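Local coordinates for protein ureidoglycolate hydrolase (Arabidopsis thaliana, PDB 4PXE) that hydrolyses (S)-ureidoglycolate to glyoxylate, ammonium and carbon dioxide in plant purine breakdown, using two manganese ions per subunit, at residues L205-E210 against G390-P395. Residues are numbered along the deposited sequence; the frame is centred on the assembly and turned at random.
Sequences LELHIE and GMIFIP. With MN (manganese (II) ion), chain C.
Glu210 and Phe393 meet at the C-terminal ends of two adjacent parallel strands, 201-209 and 389-394, of the M20 metallohydrolase catalytic core: Glu210 CA sits 3.9 Å from the ring centroid of Phe393 and 14° off its normal, a CH-pi contact over one face. Glu210 CG, anti to the backbone N, runs past the rim at Phe393 CD2 and carries the carboxylate on to the backbone N atoms of Ile214 and Leu215. Replacing Phe393 by an alanine would probably open a gap under Glu210 CA and CG and remove the CH-pi contact, leaving backbone and carboxylate bonds to hold the residue. Five backbone hydrogen bonds fix the strand register; His208 N to Ile392 O, 2.9 Å, lies nearly on the carbonyl axis, and Glu210 N to Ile394 O, 2.8 Å, extends the ladder beyond the strand.

The strand pair is tightly packed on both faces. On one, the bend at chi3 (68°) turns Met391 CE back against His208 CB and to 3.8 Å from Glu206 CG. On the other, Leu207 CD1 lies 3.8 Å from Ile394 CG2, with Val419 of helix 410-429 against Ile392. The looser, hydrated end of this otherwise buried contact is the manganese site: His208 NE2 binds the ion at 2.3 Å, and three waters, His92 and Asp103 are further ligands. His208, Ile209 and Glu210 also belong to the substrate site. His208 ND1 donates in its ring plane to a lone pair of Ile209 O, 2.8 Å and 170° at the hydrogen. That second-shell bond fixes the ring's rotation and probably strengthens NE2 as a donor to the catalytic manganese.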
loop_
_atom_site.group_PDB
_atom_site.type_symbol
_atom_site.label_atom_id
_atom_site.label_comp_id
_atom_site.label_asym_id
_atom_site.label_seq_id
_atom_site.Cartn_x
_atom_site.Cartn_y
_atom_site.Cartn_z
ATOM N N LEU A 205 5.867 -27.240 -25.869
ATOM C CA LEU A 205 5.818 -27.971 -24.600
ATOM C C LEU A 205 6.298 -27.088 -23.465
ATOM O O LEU A 205 7.279 -26.375 -23.623
ATOM C CB LEU A 205 6.766 -29.171 -24.654
ATOM C CG LEU A 205 6.779 -30.015 -25.919
ATOM C CD1 LEU A 205 7.819 -31.115 -25.762
ATOM C CD2 LEU A 205 5.406 -30.599 -26.175
ATOM N N GLU A 206 5.641 -27.157 -22.311
ATOM C CA GLU A 206 6.133 -26.450 -21.129
ATOM C C GLU A 206 6.279 -27.391 -19.942
ATOM O O GLU A 206 5.321 -28.052 -19.542
ATOM C CB GLU A 206 5.186 -25.302 -20.764
ATOM C CG GLU A 206 5.669 -24.453 -19.580
ATOM C CD GLU A 206 4.918 -23.139 -19.417
ATOM O OE1 GLU A 206 3.889 -22.912 -20.103
ATOM O OE2 GLU A 206 5.371 -22.316 -18.593
ATOM N N LEU A 207 7.488 -27.460 -19.395
ATOM C CA LEU A 207 7.755 -28.193 -18.156
ATOM C C LEU A 207 7.501 -27.236 -16.988
ATOM O O LEU A 207 7.969 -26.098 -17.027
ATOM C CB LEU A 207 9.213 -28.654 -18.161
ATOM C CG LEU A 207 9.773 -29.221 -16.849
ATOM C CD1 LEU A 207 9.041 -30.491 -16.412
ATOM C CD2 LEU A 207 11.264 -29.465 -16.987
ATOM N N HIS A 208 6.763 -27.667 -15.966
ATOM C CA HIS A 208 6.394 -26.757 -14.874
ATOM C C HIS A 208 6.104 -27.541 -13.600
ATOM O O HIS A 208 5.598 -28.670 -13.653
ATOM C CB HIS A 208 5.160 -25.907 -15.271
ATOM C CG HIS A 208 5.045 -24.602 -14.529
ATOM N ND1 HIS A 208 4.680 -24.521 -13.201
ATOM C CD2 HIS A 208 5.255 -23.326 -14.936
ATOM C CE1 HIS A 208 4.673 -23.254 -12.820
ATOM N NE2 HIS A 208 5.019 -22.510 -13.855
ATOM N N ILE A 209 6.423 -26.961 -12.445
ATOM C CA ILE A 209 5.970 -27.577 -11.199
ATOM C C ILE A 209 4.442 -27.620 -11.165
ATOM O O ILE A 209 3.767 -26.732 -11.702
ATOM C CB ILE A 209 6.535 -26.876 -9.952
ATOM C CG1 ILE A 209 6.064 -25.413 -9.874
ATOM C CG2 ILE A 209 8.055 -26.951 -9.952
ATOM C CD1 ILE A 209 6.328 -24.745 -8.503
ATOM N N GLU A 210 3.891 -28.651 -10.537
ATOM C CA GLU A 210 2.442 -28.816 -10.526
ATOM C C GLU A 210 1.691 -27.633 -9.903
ATOM O O GLU A 210 0.600 -27.284 -10.361
ATOM C CB GLU A 210 2.059 -30.086 -9.757
ATOM C CG GLU A 210 0.549 -30.317 -9.711
ATOM C CD GLU A 210 0.129 -31.377 -8.720
ATOM O OE1 GLU A 210 0.931 -32.302 -8.474
ATOM O OE2 GLU A 210 -1.007 -31.293 -8.194
ATOM N N GLY A 390 1.325 -28.853 -25.085
ATOM C CA GLY A 390 1.184 -29.746 -23.951
ATOM C C GLY A 390 2.037 -29.249 -22.808
ATOM O O GLY A 390 2.929 -28.418 -23.016
ATOM N N MET A 391 1.776 -29.765 -21.613
ATOM C CA MET A 391 2.598 -29.442 -20.447
ATOM C C MET A 391 2.968 -30.704 -19.691
ATOM O O MET A 391 2.163 -31.627 -19.569
ATOM C CB MET A 391 1.879 -28.492 -19.479
ATOM C CG MET A 391 1.465 -27.155 -20.067
ATOM S SD MET A 391 0.906 -26.028 -18.760
ATOM C CE MET A 391 2.469 -25.756 -17.918
ATOM N N ILE A 392 4.184 -30.712 -19.156
ATOM C CA ILE A 392 4.648 -31.751 -18.248
ATOM C C ILE A 392 4.703 -31.140 -16.844
ATOM O O ILE A 392 5.440 -30.178 -16.628
ATOM C CB ILE A 392 6.073 -32.167 -18.625
ATOM C CG1 ILE A 392 6.130 -32.702 -20.064
ATOM C CG2 ILE A 392 6.609 -33.233 -17.667
ATOM C CD1 ILE A 392 7.523 -32.737 -20.611
ATOM N N PHE A 393 3.929 -31.687 -15.910
ATOM C CA PHE A 393 4.016 -31.309 -14.494
ATOM C C PHE A 393 4.961 -32.243 -13.736
ATOM O O PHE A 393 4.976 -33.462 -13.970
ATOM C CB PHE A 393 2.648 -31.409 -13.815
ATOM C CG PHE A 393 1.764 -30.191 -13.964
ATOM C CD1 PHE A 393 2.231 -28.978 -14.483
ATOM C CD2 PHE A 393 0.449 -30.278 -13.541
ATOM C CE1 PHE A 393 1.355 -27.873 -14.568
ATOM C CE2 PHE A 393 -0.406 -29.188 -13.622
ATOM C CZ PHE A 393 0.053 -27.997 -14.138
ATOM N N ILE A 394 5.727 -31.663 -12.818
ATOM C CA ILE A 394 6.474 -32.441 -11.834
ATOM C C ILE A 394 5.917 -32.143 -10.436
ATOM O O ILE A 394 5.269 -31.118 -10.213
ATOM C CB ILE A 394 7.987 -32.146 -11.881
ATOM C CG1 ILE A 394 8.260 -30.668 -11.586
ATOM C CG2 ILE A 394 8.583 -32.572 -13.216
ATOM C CD1 ILE A 394 9.758 -30.357 -11.514
ATOM N N PRO A 395 6.144 -33.049 -9.476
ATOM C CA PRO A 395 5.614 -32.814 -8.131
ATOM C C PRO A 395 6.243 -31.610 -7.457
ATOM O O PRO A 395 7.349 -31.196 -7.812
ATOM C CB PRO A 395 6.019 -34.079 -7.367
ATOM C CG PRO A 395 6.268 -35.111 -8.435
ATOM C CD PRO A 395 6.829 -34.353 -9.590
HETATM MN MN MN C . 4.567 -20.231 -13.763
HETATM O O HOH W 1 3.655 -20.434 -15.787
HETATM O O HOH W 2 3.547 -18.372 -13.103
HETATM O O HOH W 3 2.262 -20.945 -13.199
#